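Local coordinates for uncharacterized protein (Shewanella amazonensis, PDB 2QVP) that is probably a zinc-dependent hydrolase of the peptidase M14 family, with a metallocarboxypeptidase-like fold, though its substrate is not established, at residues P66-S71 against K98-S103; Q25-L30 against G81-L86; S14-C19 against Q254-N259. All coordinates share one frame; numbering follows the deposited sequence.

Interaction 1: residues P66-S71 against K98-S103; sequences PNLLIS and KRVNLS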
ATOM      1  N   PRO A  66       3.587  -9.097  15.885  1.00 16.31           N
ATOM      2  CA  PRO A  66       2.613  -8.219  15.230  1.00 15.87           C
ATOM      3  C   PRO A  66       2.263  -8.670  13.799  1.00 11.58           C
ATOM      4  O   PRO A  66       3.078  -9.292  13.125  1.00 12.03           O
ATOM      5  CB  PRO A  66       3.313  -6.845  15.206  1.00 16.49           C
ATOM      6  CG  PRO A  66       4.764  -7.128  15.374  1.00 14.74           C
ATOM      7  CD  PRO A  66       4.835  -8.376  16.219  1.00 17.78           C
ATOM      8  N   ASN A  67       1.031  -8.392  13.420  1.00 11.92           N
ATOM      9  CA  ASN A  67       0.488  -8.651  12.118  1.00 11.51           C
ATOM     10  C   ASN A  67       0.440  -7.336  11.395  1.00 13.44           C
ATOM     11  O   ASN A  67      -0.415  -6.487  11.693  1.00 11.84           O
ATOM     12  CB  ASN A  67      -0.914  -9.239  12.197  1.00 12.31           C
ATOM     13  CG  ASN A  67      -0.946 -10.619  12.847  1.00 13.47           C
ATOM     14  OD1 ASN A  67       0.091 -11.180  13.210  1.00 12.79           O
ATOM     15  ND2 ASN A  67      -2.156 -11.152  13.033  1.00 14.40           N
ATOM     16  N   LEU A  68       1.370  -7.174  10.457  1.00 11.47           N
ATOM     17  CA  LEU A  68       1.451  -5.992   9.629  1.00 12.62           C
ATOM     18  C   LEU A  68       1.057  -6.326   8.176  1.00 11.47           C
ATOM     19  O   LEU A  68       1.417  -7.363   7.680  1.00  9.51           O
ATOM     20  CB  LEU A  68       2.862  -5.418   9.678  1.00 11.26           C
ATOM     21  CG  LEU A  68       3.213  -4.278  10.629  1.00 16.68           C
ATOM     22  CD1 LEU A  68       2.430  -4.281  11.937  1.00 11.01           C
ATOM     23  CD2 LEU A  68       4.742  -4.253  10.800  1.00  9.28           C
ATOM     24  N   LEU A  69       0.278  -5.442   7.546  1.00 10.46           N
ATOM     25  CA  LEU A  69      -0.109  -5.591   6.135  1.00 10.84           C
ATOM     26  C   LEU A  69       0.382  -4.377   5.354  1.00 12.21           C
ATOM     27  O   LEU A  69       0.216  -3.225   5.805  1.00 10.82           O
ATOM     28  CB  LEU A  69      -1.616  -5.745   5.977  1.00  9.38           C
ATOM     29  CG  LEU A  69      -2.191  -5.887   4.545  1.00  9.10           C
ATOM     30  CD1 LEU A  69      -1.622  -7.086   3.821  1.00  3.22           C
ATOM     31  CD2 LEU A  69      -3.705  -5.953   4.580  1.00 12.38           C
ATOM     32  N   ILE A  70       0.978  -4.639   4.190  1.00 10.87           N
ATOM     33  CA  ILE A  70       1.388  -3.618   3.289  1.00  9.72           C
ATOM     34  C   ILE A  70       0.621  -3.805   1.992  1.00 11.34           C
ATOM     35  O   ILE A  70       0.670  -4.892   1.428  1.00 10.42           O
ATOM     36  CB  ILE A  70       2.893  -3.652   2.985  1.00 13.09           C
ATOM     37  CG1 ILE A  70       3.734  -3.563   4.286  1.00 13.35           C
ATOM     38  CG2 ILE A  70       3.207  -2.529   2.013  1.00  7.61           C
ATOM     39  CD1 ILE A  70       5.228  -3.507   4.070  1.00  9.29           C
ATOM     40  N   SER A  71      -0.072  -2.766   1.506  1.00 10.80           N
ATOM     41  CA  SER A  71      -0.785  -2.884   0.218  1.00 12.81           C
ATOM     42  C   SER A  71      -0.319  -1.831  -0.803  1.00 13.14           C
ATOM     43  O   SER A  71       0.160  -0.753  -0.438  1.00 12.60           O
ATOM     44  CB  SER A  71      -2.307  -2.849   0.390  1.00 12.69           C
ATOM     45  OG  SER A  71      -2.723  -1.688   1.084  1.00 15.92           O
ATOM     46  N   LYS A  98      11.135 -13.405  11.905  1.00 18.47           N
ATOM     47  CA  LYS A  98      11.221 -13.847  13.294  1.00 18.53           C
ATOM     48  C   LYS A  98      10.568 -12.818  14.230  1.00 18.44           C
ATOM     49  O   LYS A  98      10.312 -13.148  15.363  1.00 21.15           O
ATOM     50  CB  LYS A  98      12.688 -14.069  13.744  1.00 18.86           C
ATOM     51  CG  LYS A  98      13.473 -15.164  13.001  1.00 13.67           C
ATOM     52  N   ARG A  99      10.341 -11.576  13.792  1.00 17.31           N
ATOM     53  CA  ARG A  99       9.712 -10.563  14.647  1.00 18.32           C
ATOM     54  C   ARG A  99       8.427  -9.883  14.129  1.00 16.81           C
ATOM     55  O   ARG A  99       7.866  -9.030  14.840  1.00 14.93           O
ATOM     56  CB  ARG A  99      10.749  -9.504  15.023  1.00 19.51           C
ATOM     57  CG  ARG A  99      11.328  -8.721  13.881  1.00 23.08           C
ATOM     58  CD  ARG A  99      12.179  -7.621  14.426  1.00 22.25           C
ATOM     59  NE  ARG A  99      12.719  -6.794  13.358  1.00 24.60           N
ATOM     60  CZ  ARG A  99      13.819  -7.064  12.664  1.00 23.54           C
ATOM     61  NH1 ARG A  99      14.512  -8.193  12.833  1.00 25.73           N
ATOM     62  NH2 ARG A  99      14.205  -6.196  11.735  1.00 25.58           N
ATOM     63  N   VAL A 100       7.961 -10.266  12.934  1.00 15.87           N
ATOM     64  CA  VAL A 100       6.714  -9.739  12.366  1.00 16.71           C
ATOM     65  C   VAL A 100       6.053 -10.783  11.454  1.00 14.96           C
ATOM     66  O   VAL A 100       6.747 -11.557  10.811  1.00 13.52           O
ATOM     67  CB  VAL A 100       6.949  -8.440  11.547  1.00 17.87           C
ATOM     68  CG1 VAL A 100       7.734  -8.730  10.237  1.00 20.21           C
ATOM     69  CG2 VAL A 100       5.613  -7.708  11.263  1.00 15.27           C
ATOM     70  N   ASN A 101       4.715 -10.832  11.485  1.00 12.41           N
ATOM     71  CA  ASN A 101       3.910 -11.643  10.584  1.00 10.51           C
ATOM     72  C   ASN A 101       3.586 -10.670   9.493  1.00  9.43           C
ATOM     73  O   ASN A 101       2.648  -9.897   9.622  1.00  9.40           O
ATOM     74  CB  ASN A 101       2.654 -12.139  11.268  1.00 12.72           C
ATOM     75  CG  ASN A 101       2.940 -13.064  12.433  1.00 12.21           C
ATOM     76  OD1 ASN A 101       3.884 -13.843  12.402  1.00 11.93           O
ATOM     77  ND2 ASN A 101       2.113 -12.976  13.474  1.00 14.95           N
ATOM     78  N   LEU A 102       4.424 -10.627   8.458  1.00 10.53           N
ATOM     79  CA  LEU A 102       4.233  -9.634   7.395  1.00 12.63           C
ATOM     80  C   LEU A 102       3.383 -10.192   6.263  1.00 12.16           C
ATOM     81  O   LEU A 102       3.651 -11.274   5.790  1.00 14.33           O
ATOM     82  CB  LEU A 102       5.574  -9.140   6.862  1.00  9.95           C
ATOM     83  CG  LEU A 102       5.519  -7.996   5.846  1.00 13.84           C
ATOM     84  CD1 LEU A 102       4.935  -6.715   6.410  1.00  5.97           C
ATOM     85  CD2 LEU A 102       6.908  -7.758   5.291  1.00 15.41           C
ATOM     86  N   SER A 103       2.334  -9.449   5.883  1.00 12.40           N
ATOM     87  CA  SER A 103       1.498  -9.748   4.731  1.00 11.92           C
ATOM     88  C   SER A 103       1.567  -8.601   3.730  1.00 14.09           C
ATOM     89  O   SER A 103       1.782  -7.429   4.109  1.00 11.77           O
ATOM     90  CB  SER A 103       0.076  -9.998   5.192  1.00 13.19           C
ATOM     91  OG  SER A 103       0.124 -11.086   6.081  1.00 10.51           O
TER
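Asn67 and Asn101 both hold CG beside the backbone N and opposite the carbonyl carbon (chi1 -65° and -64°), and this shared torsion sets their amides against each other on one face of a parallel strand pair. The pair is the first and last part of a right-handed beta-alpha-beta crossover: strand 67-72, helix 80-91 and strand 101-105. Across the amides, ND2 of Asn101 gives a hydrogen bond of 2.7 Å to OD1 of Asn67. The oxygen lies in the Asn101 amide plane, although the two planes are turned 51° apart. Lys62 O is a second acceptor for Asn101 ND2, and Asn67 ND2 donates to Val159 O, which probably fixes the orientation of both amides.

The ladder itself is regular. Asn101 N meets Pro66 O at 2.8 Å and Ser103 N meets Leu68 O at 2.9 Å, while Leu68 N and Ile70 N reach back to Asn101 O and Ser103 O. The other face is apolar: Leu68 and Leu102 point there, and helices 80-91 and 252-270 pack on it. The Leu68 and Val100 side chains cross at about a right angle, Leu68 CD2 lying 3.6 Å from Val100 CG2. Farther along, the CD1 end of Ile70 packs against Leu102, the CD1 methyls of the two residues meeting at 4.0 Å.

Interaction 2: residues Q25-L30 against G81-L86; sequences QRFYSL and GPWGLL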
ATOM      1  N   GLN A  25       4.187  -8.072 -16.829  1.00 15.49           N
ATOM      2  CA  GLN A  25       4.825  -9.395 -16.958  1.00 14.61           C
ATOM      3  C   GLN A  25       6.153  -9.440 -16.194  1.00 12.34           C
ATOM      4  O   GLN A  25       6.435 -10.430 -15.496  1.00  8.22           O
ATOM      5  CB  GLN A  25       5.046  -9.809 -18.427  1.00 18.25           C
ATOM      6  CG  GLN A  25       3.798 -10.360 -19.157  1.00 19.57           C
ATOM      7  CD  GLN A  25       4.153 -11.191 -20.429  1.00 27.20           C
ATOM      8  OE1 GLN A  25       5.318 -11.239 -20.867  1.00 39.74           O
ATOM      9  NE2 GLN A  25       3.137 -11.862 -21.008  1.00 42.91           N
ATOM     10  N   ARG A  26       6.965  -8.387 -16.358  1.00 10.22           N
ATOM     11  CA  ARG A  26       8.214  -8.220 -15.632  1.00  8.35           C
ATOM     12  C   ARG A  26       7.952  -8.102 -14.132  1.00  9.04           C
ATOM     13  O   ARG A  26       8.714  -8.660 -13.335  1.00  9.88           O
ATOM     14  CB  ARG A  26       9.012  -6.988 -16.121  1.00  7.85           C
ATOM     15  CG  ARG A  26      10.320  -6.690 -15.312  1.00 11.11           C
ATOM     16  CD  ARG A  26      11.344  -7.822 -15.382  1.00 21.81           C
ATOM     17  NE  ARG A  26      11.850  -7.964 -16.749  1.00 22.43           N
ATOM     18  CZ  ARG A  26      12.745  -7.155 -17.323  1.00 21.86           C
ATOM     19  NH1 ARG A  26      13.297  -6.137 -16.665  1.00 25.08           N
ATOM     20  NH2 ARG A  26      13.113  -7.380 -18.580  1.00 30.79           N
ATOM     21  N   PHE A  27       6.929  -7.325 -13.759  1.00 10.39           N
ATOM     22  CA  PHE A  27       6.518  -7.176 -12.374  1.00  6.54           C
ATOM     23  C   PHE A  27       6.237  -8.528 -11.689  1.00  7.91           C
ATOM     24  O   PHE A  27       6.828  -8.848 -10.647  1.00  9.54           O
ATOM     25  CB  PHE A  27       5.285  -6.259 -12.237  1.00 10.44           C
ATOM     26  CG  PHE A  27       4.869  -6.085 -10.821  1.00  6.97           C
ATOM     27  CD1 PHE A  27       5.626  -5.277  -9.981  1.00  6.05           C
ATOM     28  CD2 PHE A  27       3.796  -6.799 -10.300  1.00 11.82           C
ATOM     29  CE1 PHE A  27       5.301  -5.169  -8.663  1.00 14.33           C
ATOM     30  CE2 PHE A  27       3.467  -6.701  -8.973  1.00 11.33           C
ATOM     31  CZ  PHE A  27       4.225  -5.886  -8.150  1.00  6.68           C
ATOM     32  N   TYR A  28       5.332  -9.323 -12.273  1.00  7.40           N
ATOM     33  CA  TYR A  28       4.997 -10.627 -11.714  1.00  7.81           C
ATOM     34  C   TYR A  28       6.176 -11.580 -11.749  1.00  6.63           C
ATOM     35  O   TYR A  28       6.330 -12.344 -10.833  1.00  7.08           O
ATOM     36  CB  TYR A  28       3.800 -11.260 -12.414  1.00 10.58           C
ATOM     37  CG  TYR A  28       2.448 -10.660 -12.094  1.00  9.79           C
ATOM     38  CD1 TYR A  28       1.980 -10.615 -10.784  1.00 13.48           C
ATOM     39  CD2 TYR A  28       1.574 -10.278 -13.115  1.00 16.30           C
ATOM     40  CE1 TYR A  28       0.702 -10.156 -10.495  1.00 18.94           C
ATOM     41  CE2 TYR A  28       0.303  -9.809 -12.838  1.00 17.87           C
ATOM     42  CZ  TYR A  28      -0.126  -9.749 -11.528  1.00 19.85           C
ATOM     43  OH  TYR A  28      -1.386  -9.301 -11.239  1.00 18.63           O
ATOM     44  N   SER A  29       7.020 -11.515 -12.776  1.00  7.76           N
ATOM     45  CA  SER A  29       8.244 -12.341 -12.797  1.00  9.19           C
ATOM     46  C   SER A  29       9.175 -12.073 -11.613  1.00  9.75           C
ATOM     47  O   SER A  29       9.610 -13.012 -10.915  1.00  7.49           O
ATOM     48  CB  SER A  29       9.011 -12.091 -14.076  1.00 13.21           C
ATOM     49  OG  SER A  29       8.277 -12.645 -15.144  1.00 19.77           O
ATOM     50  N   LEU A  30       9.435 -10.787 -11.358  1.00  9.12           N
ATOM     51  CA  LEU A  30      10.322 -10.400 -10.272  1.00 10.76           C
ATOM     52  C   LEU A  30       9.688 -10.622  -8.893  1.00  8.96           C
ATOM     53  O   LEU A  30      10.397 -10.936  -7.941  1.00 11.34           O
ATOM     54  CB  LEU A  30      10.817  -8.959 -10.438  1.00 10.55           C
ATOM     55  CG  LEU A  30      11.589  -8.688 -11.731  1.00  7.76           C
ATOM     56  CD1 LEU A  30      11.887  -7.181 -11.879  1.00  8.64           C
ATOM     57  CD2 LEU A  30      12.851  -9.540 -11.878  1.00  7.75           C
ATOM     58  N   GLY A  81       4.260   2.429  -6.019  1.00 12.98           N
ATOM     59  CA  GLY A  81       3.847   1.595  -4.902  1.00 12.17           C
ATOM     60  C   GLY A  81       4.293   0.159  -5.099  1.00 10.57           C
ATOM     61  O   GLY A  81       5.122  -0.312  -4.310  1.00 10.12           O
ATOM     62  N   PRO A  82       3.728  -0.551  -6.112  1.00  9.16           N
ATOM     63  CA  PRO A  82       4.123  -1.919  -6.455  1.00 10.66           C
ATOM     64  C   PRO A  82       5.614  -2.119  -6.731  1.00 10.85           C
ATOM     65  O   PRO A  82       6.190  -3.060  -6.228  1.00  7.50           O
ATOM     66  CB  PRO A  82       3.301  -2.209  -7.719  1.00 12.23           C
ATOM     67  CG  PRO A  82       2.093  -1.451  -7.526  1.00 11.75           C
ATOM     68  CD  PRO A  82       2.552  -0.143  -6.910  1.00 12.29           C
ATOM     69  N   TRP A  83       6.228  -1.223  -7.500  1.00  7.70           N
ATOM     70  CA  TRP A  83       7.643  -1.348  -7.792  1.00  8.42           C
ATOM     71  C   TRP A  83       8.457  -1.130  -6.543  1.00 10.53           C
ATOM     72  O   TRP A  83       9.463  -1.802  -6.368  1.00 15.58           O
ATOM     73  CB  TRP A  83       8.094  -0.416  -8.916  1.00  8.41           C
ATOM     74  CG  TRP A  83       7.553  -0.821 -10.252  1.00 10.00           C
ATOM     75  CD1 TRP A  83       6.584  -0.198 -10.959  1.00 11.94           C
ATOM     76  CD2 TRP A  83       7.959  -1.956 -11.043  1.00  6.61           C
ATOM     77  NE1 TRP A  83       6.352  -0.856 -12.133  1.00 12.69           N
ATOM     78  CE2 TRP A  83       7.176  -1.944 -12.214  1.00 13.34           C
ATOM     79  CE3 TRP A  83       8.884  -2.989 -10.857  1.00 12.33           C
ATOM     80  CZ2 TRP A  83       7.290  -2.919 -13.202  1.00 15.76           C
ATOM     81  CZ3 TRP A  83       9.012  -3.947 -11.845  1.00 10.70           C
ATOM     82  CH2 TRP A  83       8.222  -3.898 -13.005  1.00 11.44           C
ATOM     83  N   GLY A  84       8.033  -0.198  -5.694  1.00 12.03           N
ATOM     84  CA  GLY A  84       8.672   0.056  -4.420  1.00 10.29           C
ATOM     85  C   GLY A  84       8.575  -1.153  -3.514  1.00 11.99           C
ATOM     86  O   GLY A  84       9.541  -1.482  -2.794  1.00 11.45           O
ATOM     87  N   LEU A  85       7.417  -1.818  -3.517  1.00 12.66           N
ATOM     88  CA  LEU A  85       7.248  -3.015  -2.699  1.00 12.14           C
ATOM     89  C   LEU A  85       8.178  -4.103  -3.164  1.00 13.91           C
ATOM     90  O   LEU A  85       8.771  -4.812  -2.352  1.00 16.15           O
ATOM     91  CB  LEU A  85       5.839  -3.518  -2.763  1.00 13.52           C
ATOM     92  CG  LEU A  85       5.612  -4.623  -1.716  1.00 21.94           C
ATOM     93  CD1 LEU A  85       4.582  -4.148  -0.706  1.00 34.12           C
ATOM     94  CD2 LEU A  85       5.153  -5.837  -2.451  1.00 16.86           C
ATOM     95  N   LEU A  86       8.307  -4.229  -4.480  1.00 12.83           N
ATOM     96  CA  LEU A  86       9.221  -5.184  -5.067  1.00 15.97           C
ATOM     97  C   LEU A  86      10.639  -4.850  -4.595  1.00 14.14           C
ATOM     98  O   LEU A  86      11.385  -5.749  -4.192  1.00 10.16           O
ATOM     99  CB  LEU A  86       9.087  -5.153  -6.598  1.00 16.89           C
ATOM    100  CG  LEU A  86       9.439  -6.339  -7.451  1.00 21.70           C
ATOM    101  CD1 LEU A  86       9.243  -5.927  -8.927  1.00 11.15           C
ATOM    102  CD2 LEU A  86      10.830  -6.824  -7.207  1.00 32.85           C
TER
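One face of the Trp83 indole receives the edge of the Phe27 ring, while Arg26 CG and Leu30 CD1 lie at the indole's rim, near its plane. The aromatic pair is T-shaped: ring planes stand at 84° and the centroid of Phe27 is 5.3 Å from that of the six-membered ring of Trp83. CD1 of Phe27 is the atom over the indole, displaced toward its rim. At the edge of the Phe27 ring, Pro82 O lies in the ring plane, 3.3 Å from CE1. With CG opposite the backbone N (chi1 -179°), Phe27 reaches across to the other helix. Pro82 CB meets the same end of the ring, 3.7 Å from Phe27 CE1. One turn farther along, Leu30 and Leu86 cross at about a right angle, with CB of Leu30 3.7 Å from CD1 of Leu86; that methyl also touches Phe27. Trp83 NE1 donates to Ser21 O, and Phe113 meets both aromatic rings. The axes of segments 25-30 and 81-86 approach to 10.8 Å at 28°, so here helices 24-38 and 80-91 run nearly parallel, joined by an aromatic cluster, the latter helix being the connection of the beta-alpha-beta unit.

Interaction 3: residues S14-C19 against Q254-N259; sequences SEIFEC and QRILAN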
ATOM      1  N   SER A  14      11.952   2.733 -15.523  1.00 20.96           N
ATOM      2  CA  SER A  14      12.707   2.494 -14.310  1.00 17.81           C
ATOM      3  C   SER A  14      14.044   1.934 -14.714  1.00 19.49           C
ATOM      4  O   SER A  14      14.082   1.009 -15.523  1.00 19.81           O
ATOM      5  CB  SER A  14      12.056   1.439 -13.416  1.00 15.49           C
ATOM      6  OG  SER A  14      12.918   1.082 -12.325  1.00 16.57           O
ATOM      7  N   GLU A  15      15.120   2.483 -14.152  1.00 17.77           N
ATOM      8  CA  GLU A  15      16.479   1.964 -14.330  1.00 16.89           C
ATOM      9  C   GLU A  15      16.772   0.917 -13.269  1.00 14.74           C
ATOM     10  O   GLU A  15      17.530   0.014 -13.532  1.00 15.76           O
ATOM     11  CB  GLU A  15      17.525   3.069 -14.230  1.00 18.50           C
ATOM     12  CG  GLU A  15      17.346   4.243 -15.201  1.00 24.01           C
ATOM     13  CD  GLU A  15      17.393   3.841 -16.665  1.00 26.39           C
ATOM     14  OE1 GLU A  15      17.966   2.772 -16.990  1.00 21.76           O
ATOM     15  OE2 GLU A  15      16.862   4.625 -17.488  1.00 36.20           O
ATOM     16  N   ILE A  16      16.195   1.061 -12.070  1.00 16.47           N
ATOM     17  CA  ILE A  16      16.279   0.049 -10.991  1.00 15.09           C
ATOM     18  C   ILE A  16      15.768  -1.292 -11.543  1.00 16.49           C
ATOM     19  O   ILE A  16      16.406  -2.345 -11.351  1.00 16.76           O
ATOM     20  CB  ILE A  16      15.470   0.465  -9.749  1.00 16.34           C
ATOM     21  CG1 ILE A  16      16.117   1.649  -9.030  1.00 16.40           C
ATOM     22  CG2 ILE A  16      15.315  -0.685  -8.744  1.00 16.07           C
ATOM     23  CD1 ILE A  16      15.212   2.220  -7.907  1.00 10.21           C
ATOM     24  N   PHE A  17      14.661  -1.248 -12.286  1.00 15.03           N
ATOM     25  CA  PHE A  17      14.100  -2.472 -12.881  1.00 16.39           C
ATOM     26  C   PHE A  17      14.307  -2.643 -14.384  1.00 16.46           C
ATOM     27  O   PHE A  17      13.936  -3.680 -14.901  1.00 19.16           O
ATOM     28  CB  PHE A  17      12.631  -2.573 -12.494  1.00 15.95           C
ATOM     29  CG  PHE A  17      12.437  -2.712 -11.009  1.00 17.95           C
ATOM     30  CD1 PHE A  17      12.738  -3.914 -10.361  1.00 12.29           C
ATOM     31  CD2 PHE A  17      11.998  -1.643 -10.248  1.00 13.73           C
ATOM     32  CE1 PHE A  17      12.571  -4.034  -8.982  1.00 17.86           C
ATOM     33  CE2 PHE A  17      11.830  -1.772  -8.898  1.00 13.24           C
ATOM     34  CZ  PHE A  17      12.105  -2.964  -8.261  1.00 13.31           C
ATOM     35  N   GLU A  18      14.894  -1.650 -15.059  1.00 16.96           N
ATOM     36  CA  GLU A  18      15.225  -1.710 -16.497  1.00 18.43           C
ATOM     37  C   GLU A  18      14.007  -2.077 -17.338  1.00 16.14           C
ATOM     38  O   GLU A  18      14.052  -2.986 -18.145  1.00 15.42           O
ATOM     39  CB  GLU A  18      16.420  -2.659 -16.722  1.00 17.86           C
ATOM     40  CG  GLU A  18      17.644  -2.217 -15.900  1.00 25.13           C
ATOM     41  CD  GLU A  18      18.904  -3.044 -16.121  1.00 25.43           C
ATOM     42  OE1 GLU A  18      18.806  -4.273 -16.323  1.00 37.56           O
ATOM     43  OE2 GLU A  18      20.001  -2.450 -16.039  1.00 38.10           O
ATOM     44  N   CYS A  19      12.910  -1.353 -17.125  1.00 17.01           N
ATOM     45  CA  CYS A  19      11.666  -1.635 -17.823  1.00 14.43           C
ATOM     46  C   CYS A  19      10.707  -0.483 -17.671  1.00 12.43           C
ATOM     47  O   CYS A  19      10.972   0.461 -16.952  1.00 11.48           O
ATOM     48  CB  CYS A  19      11.026  -2.931 -17.267  1.00 13.70           C
ATOM     49  SG  CYS A  19      10.438  -2.825 -15.552  1.00 12.66           S
ATOM     50  N   GLN A 254      13.241   7.492  -7.787  1.00  9.90           N
ATOM     51  CA  GLN A 254      13.203   8.168  -6.483  1.00 10.27           C
ATOM     52  C   GLN A 254      11.915   7.813  -5.716  1.00 11.11           C
ATOM     53  O   GLN A 254      11.949   7.481  -4.515  1.00  9.62           O
ATOM     54  CB  GLN A 254      13.388   9.679  -6.643  1.00 10.29           C
ATOM     55  CG  GLN A 254      14.829  10.031  -7.048  1.00 15.49           C
ATOM     56  CD  GLN A 254      15.837   9.704  -5.944  1.00 21.14           C
ATOM     57  OE1 GLN A 254      15.787  10.288  -4.859  1.00 30.05           O
ATOM     58  NE2 GLN A 254      16.748   8.762  -6.215  1.00 15.23           N
ATOM     59  N   ARG A 255      10.794   7.831  -6.425  1.00 11.78           N
ATOM     60  CA  ARG A 255       9.528   7.391  -5.826  1.00 14.80           C
ATOM     61  C   ARG A 255       9.567   5.921  -5.399  1.00 12.15           C
ATOM     62  O   ARG A 255       9.009   5.574  -4.358  1.00 10.92           O
ATOM     63  CB  ARG A 255       8.375   7.599  -6.791  1.00 16.06           C
ATOM     64  CG  ARG A 255       7.995   9.062  -7.058  1.00 19.79           C
ATOM     65  CD  ARG A 255       6.886   9.018  -8.073  1.00 19.02           C
ATOM     66  NE  ARG A 255       7.337   9.015  -9.420  1.00 26.28           N
ATOM     67  CZ  ARG A 255       6.660   8.549 -10.463  1.00 17.83           C
ATOM     68  NH1 ARG A 255       5.478   7.918 -10.369  1.00  9.53           N
ATOM     69  NH2 ARG A 255       7.246   8.660 -11.630  1.00 26.49           N
ATOM     70  N   ILE A 256      10.214   5.068  -6.207  1.00 10.62           N
ATOM     71  CA  ILE A 256      10.390   3.649  -5.857  1.00  9.32           C
ATOM     72  C   ILE A 256      11.190   3.527  -4.543  1.00 10.59           C
ATOM     73  O   ILE A 256      10.782   2.794  -3.623  1.00  9.06           O
ATOM     74  CB  ILE A 256      11.026   2.819  -7.009  1.00 10.92           C
ATOM     75  CG1 ILE A 256      10.022   2.643  -8.157  1.00  5.55           C
ATOM     76  CG2 ILE A 256      11.493   1.441  -6.509  1.00  6.12           C
ATOM     77  CD1 ILE A 256      10.609   2.027  -9.425  1.00  6.46           C
ATOM     78  N   LEU A 257      12.283   4.284  -4.430  1.00 11.80           N
ATOM     79  CA  LEU A 257      13.111   4.216  -3.220  1.00 11.29           C
ATOM     80  C   LEU A 257      12.396   4.739  -1.992  1.00 10.20           C
ATOM     81  O   LEU A 257      12.543   4.155  -0.923  1.00 10.90           O
ATOM     82  CB  LEU A 257      14.448   4.924  -3.425  1.00 10.93           C
ATOM     83  CG  LEU A 257      15.357   4.283  -4.472  1.00  9.31           C
ATOM     84  CD1 LEU A 257      16.519   5.216  -4.890  1.00  6.60           C
ATOM     85  CD2 LEU A 257      15.857   2.936  -3.956  1.00 17.69           C
ATOM     86  N   ALA A 258      11.629   5.821  -2.155  1.00  9.62           N
ATOM     87  CA  ALA A 258      10.872   6.436  -1.080  1.00  7.52           C
ATOM     88  C   ALA A 258       9.798   5.521  -0.562  1.00 11.11           C
ATOM     89  O   ALA A 258       9.584   5.423   0.649  1.00 14.37           O
ATOM     90  CB  ALA A 258      10.248   7.758  -1.562  1.00  6.90           C
ATOM     91  N   ASN A 259       9.095   4.861  -1.480  1.00 11.58           N
ATOM     92  CA  ASN A 259       8.104   3.870  -1.097  1.00 12.06           C
ATOM     93  C   ASN A 259       8.713   2.750  -0.240  1.00 11.59           C
ATOM     94  O   ASN A 259       8.213   2.452   0.851  1.00 11.97           O
ATOM     95  CB  ASN A 259       7.378   3.326  -2.339  1.00 12.73           C
ATOM     96  CG  ASN A 259       6.223   4.215  -2.754  1.00 16.59           C
ATOM     97  OD1 ASN A 259       5.155   4.124  -2.183  1.00 21.07           O
ATOM     98  ND2 ASN A 259       6.426   5.057  -3.757  1.00 18.88           N
TER
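Ile256 CD1 is the buried methyl on which the closer-packed part of this contact converges: Ser14 OG lies 3.8 Å from it, and Phe17 CD2 4.0 Å. The methyl sits at the edge of the phenyl ring, near its plane, and CG2 of the same isoleucine touches Phe17 CE2. At the rim a single methyl, Ile16 CD1, lies across Ile256 and the partly exposed Leu257, 4.0 Å from Ile256 CG2 and equally far from Leu257 CG; Glu15 and Glu18 are solvent-exposed. Contacts across the segments are apolar or van der Waals and bury 190 Å². Turned opposite the backbone N (chi1 172°), on the carbonyl side, Ser14 OG can accept from Phe17 N at 2.9 Å, an ST motif; Ser14 also faces Glu18 and Cys19 in a G1 beta bulge. Ser14 OG is also hydrogen-bonded to OD1 of Asp253, and OD2 of Asp253 accepts from the backbone N of Glu15 and of Ile16. Replacing Ser14 by an alanine would probably leave Phe17 N without its acceptor and Asp253 OD1 without this partner, freeing the turn to shift. The loop joining strands 13-14 and 19-20 lies against helix 252-270, with Trp83 of helix 80-91 touching Phe17 and Ile256, and Leu30 of helix 24-38 reaching Phe17.

Helix 80-91 is the common element: it connects the two strands of interaction 1, supplies half of interaction 2 and contributes Trp83, which touches both segments of interaction 3. Interactions 2 and 3 are neighbours, centres 10 Å apart, with Trp83 CE3 3.4 Å from Phe17 CD2. Interaction 1 is more distant, about 19 Å and 23 Å from those centres, but Ile70 CG2 meets Leu85 CD1 at 3.5 Å, joining the sheet to the helix layer. Along the chain, interactions 1 and 2 interleave, and interaction 3 spans both, bringing residues 14-19 against helix 252-270. The N-terminal region is thereby packed onto helices flanking the central mixed sheet of the M14-like fold.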